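Local coordinates for protein-glutamine gamma-glutamyltransferase 2 (PDB 1G0D), which probably catalyses the calcium-dependent cross-linking of proteins by joining peptide-bound glutamine to the amino group of lysine or to other primary amines, at residues A603-T608 / G618-E623. Numbering follows the deposited sequence.
Sequences AYVSFT and GVFTLE
Val-605 and Phe-620 meet in the core of a beta-sandwich, the immunoglobulin-like C-terminal domain of the transglutaminase. Strands 601-608 and 619-624 belong to its two different sheets, so side chains rather than backbone bonds join them, and the CA atoms of Val-605 and Phe-620 stay 8.5 Å apart. The two residues reach into that gap from opposite directions. In Val-605, CG2 lies anti to the backbone N and meets the phenyl ring obliquely, at its CD1-CE1 bond, 3.5 Å from CE1 and 3.7 Å from CD1 of Phe-620. A short branched side chain suits a strand position facing a large ring, since the long flat side chain of Phe-620 reaches further across the gap and the two together fill it. Phe-607 approaches less closely: its CD2 lies 4.3 Å from CZ of Phe-620, edge against edge. Phe-665, from strand 659-666, meets both rings and completes an aromatic cluster, while Val-647 packs on Val-605 and Phe-620. Strand alternation turns Tyr-604 and Ser-606 away from this core, on a partly exposed side where hydroxyl groups can meet water. Thr-621 is likewise partly exposed. Beyond Val-605, toward Ala-603 and Leu-622, the packing slackens, and these two face the opposite strand without direct contact; CD1 of Leu-622 comes no nearer than 4.6 Å to CG1 of Val-605.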
loop_
_atom_site.group_PDB
_atom_site.type_symbol
_atom_site.label_atom_id
_atom_site.label_comp_id
_atom_site.label_asym_id
_atom_site.label_seq_id
_atom_site.Cartn_x
_atom_site.Cartn_y
_atom_site.Cartn_z
ATOM N N ALA A 603 4.082 25.505 11.940
ATOM C CA ALA A 603 4.916 24.310 11.859
ATOM C C ALA A 603 6.254 24.756 11.283
ATOM O O ALA A 603 6.310 25.597 10.378
ATOM C CB ALA A 603 4.254 23.267 10.939
ATOM N N TYR A 604 7.321 24.160 11.802
ATOM C CA TYR A 604 8.687 24.496 11.436
ATOM C C TYR A 604 9.506 23.312 10.977
ATOM O O TYR A 604 9.685 22.359 11.725
ATOM C CB TYR A 604 9.402 25.089 12.642
ATOM C CG TYR A 604 8.779 26.360 13.138
ATOM C CD1 TYR A 604 7.767 26.338 14.088
ATOM C CD2 TYR A 604 9.170 27.596 12.617
ATOM C CE1 TYR A 604 7.150 27.521 14.502
ATOM C CE2 TYR A 604 8.565 28.775 13.020
ATOM C CZ TYR A 604 7.551 28.738 13.958
ATOM O OH TYR A 604 6.916 29.912 14.310
ATOM N N VAL A 605 10.040 23.371 9.767
ATOM C CA VAL A 605 10.869 22.273 9.304
ATOM C C VAL A 605 12.258 22.817 8.975
ATOM O O VAL A 605 12.396 23.938 8.500
ATOM C CB VAL A 605 10.183 21.540 8.111
ATOM C CG1 VAL A 605 9.365 22.512 7.315
ATOM C CG2 VAL A 605 11.198 20.780 7.301
ATOM N N SER A 606 13.286 22.032 9.277
ATOM C CA SER A 606 14.662 22.462 9.058
ATOM C C SER A 606 15.674 21.320 8.928
ATOM O O SER A 606 15.510 20.277 9.540
ATOM C CB SER A 606 15.087 23.327 10.241
ATOM O OG SER A 606 15.872 22.586 11.169
ATOM N N PHE A 607 16.733 21.520 8.147
ATOM C CA PHE A 607 17.784 20.501 8.008
ATOM C C PHE A 607 19.088 21.141 7.548
ATOM O O PHE A 607 19.147 22.334 7.296
ATOM C CB PHE A 607 17.338 19.335 7.070
ATOM C CG PHE A 607 17.644 19.533 5.595
ATOM C CD1 PHE A 607 18.727 18.887 5.005
ATOM C CD2 PHE A 607 16.797 20.291 4.781
ATOM C CE1 PHE A 607 18.965 18.984 3.633
ATOM C CE2 PHE A 607 17.023 20.397 3.407
ATOM C CZ PHE A 607 18.117 19.734 2.835
ATOM N N THR A 608 20.145 20.345 7.490
ATOM C CA THR A 608 21.443 20.837 7.061
ATOM C C THR A 608 21.931 20.090 5.837
ATOM O O THR A 608 22.026 18.880 5.851
ATOM C CB THR A 608 22.507 20.665 8.171
ATOM O OG1 THR A 608 22.253 21.587 9.238
ATOM C CG2 THR A 608 23.886 20.943 7.622
ATOM N N GLY A 618 14.792 23.699 -4.122
ATOM C CA GLY A 618 14.314 23.198 -2.843
ATOM C C GLY A 618 12.853 23.488 -2.610
ATOM O O GLY A 618 12.468 24.645 -2.590
ATOM N N VAL A 619 12.047 22.430 -2.482
ATOM C CA VAL A 619 10.599 22.518 -2.214
ATOM C C VAL A 619 10.275 21.643 -1.018
ATOM O O VAL A 619 10.704 20.479 -0.973
ATOM C CB VAL A 619 9.698 21.860 -3.235
ATOM C CG1 VAL A 619 8.615 22.783 -3.582
ATOM C CG2 VAL A 619 10.466 21.309 -4.374
ATOM N N PHE A 620 9.490 22.175 -0.085
ATOM C CA PHE A 620 9.055 21.408 1.066
ATOM C C PHE A 620 7.566 21.217 0.756
ATOM O O PHE A 620 6.923 22.150 0.269
ATOM C CB PHE A 620 9.211 22.234 2.343
ATOM C CG PHE A 620 10.617 22.319 2.857
ATOM C CD1 PHE A 620 11.136 21.317 3.657
ATOM C CD2 PHE A 620 11.425 23.397 2.535
ATOM C CE1 PHE A 620 12.461 21.389 4.136
ATOM C CE2 PHE A 620 12.740 23.484 3.002
ATOM C CZ PHE A 620 13.256 22.479 3.799
ATOM N N THR A 621 7.024 20.020 0.983
ATOM C CA THR A 621 5.588 19.773 0.764
ATOM C C THR A 621 5.060 19.251 2.077
ATOM O O THR A 621 5.624 18.302 2.611
ATOM C CB THR A 621 5.332 18.698 -0.272
ATOM O OG1 THR A 621 6.133 18.957 -1.435
ATOM C CG2 THR A 621 3.849 18.652 -0.619
ATOM N N LEU A 622 3.995 19.850 2.609
ATOM C CA LEU A 622 3.466 19.417 3.904
ATOM C C LEU A 622 2.032 18.918 3.843
ATOM O O LEU A 622 1.214 19.463 3.115
ATOM C CB LEU A 622 3.503 20.559 4.920
ATOM C CG LEU A 622 4.655 21.496 5.284
ATOM C CD1 LEU A 622 4.949 21.347 6.756
ATOM C CD2 LEU A 622 5.868 21.213 4.493
ATOM N N GLU A 623 1.718 17.877 4.608
ATOM C CA GLU A 623 0.357 17.373 4.637
ATOM C C GLU A 623 0.097 16.530 5.874
ATOM O O GLU A 623 1.026 16.021 6.502
ATOM C CB GLU A 623 0.080 16.544 3.404
ATOM C CG GLU A 623 0.494 15.128 3.583
ATOM C CD GLU A 623 -0.074 14.244 2.517
ATOM O OE1 GLU A 623 -1.307 14.274 2.310
ATOM O OE2 GLU A 623 0.722 13.527 1.876
#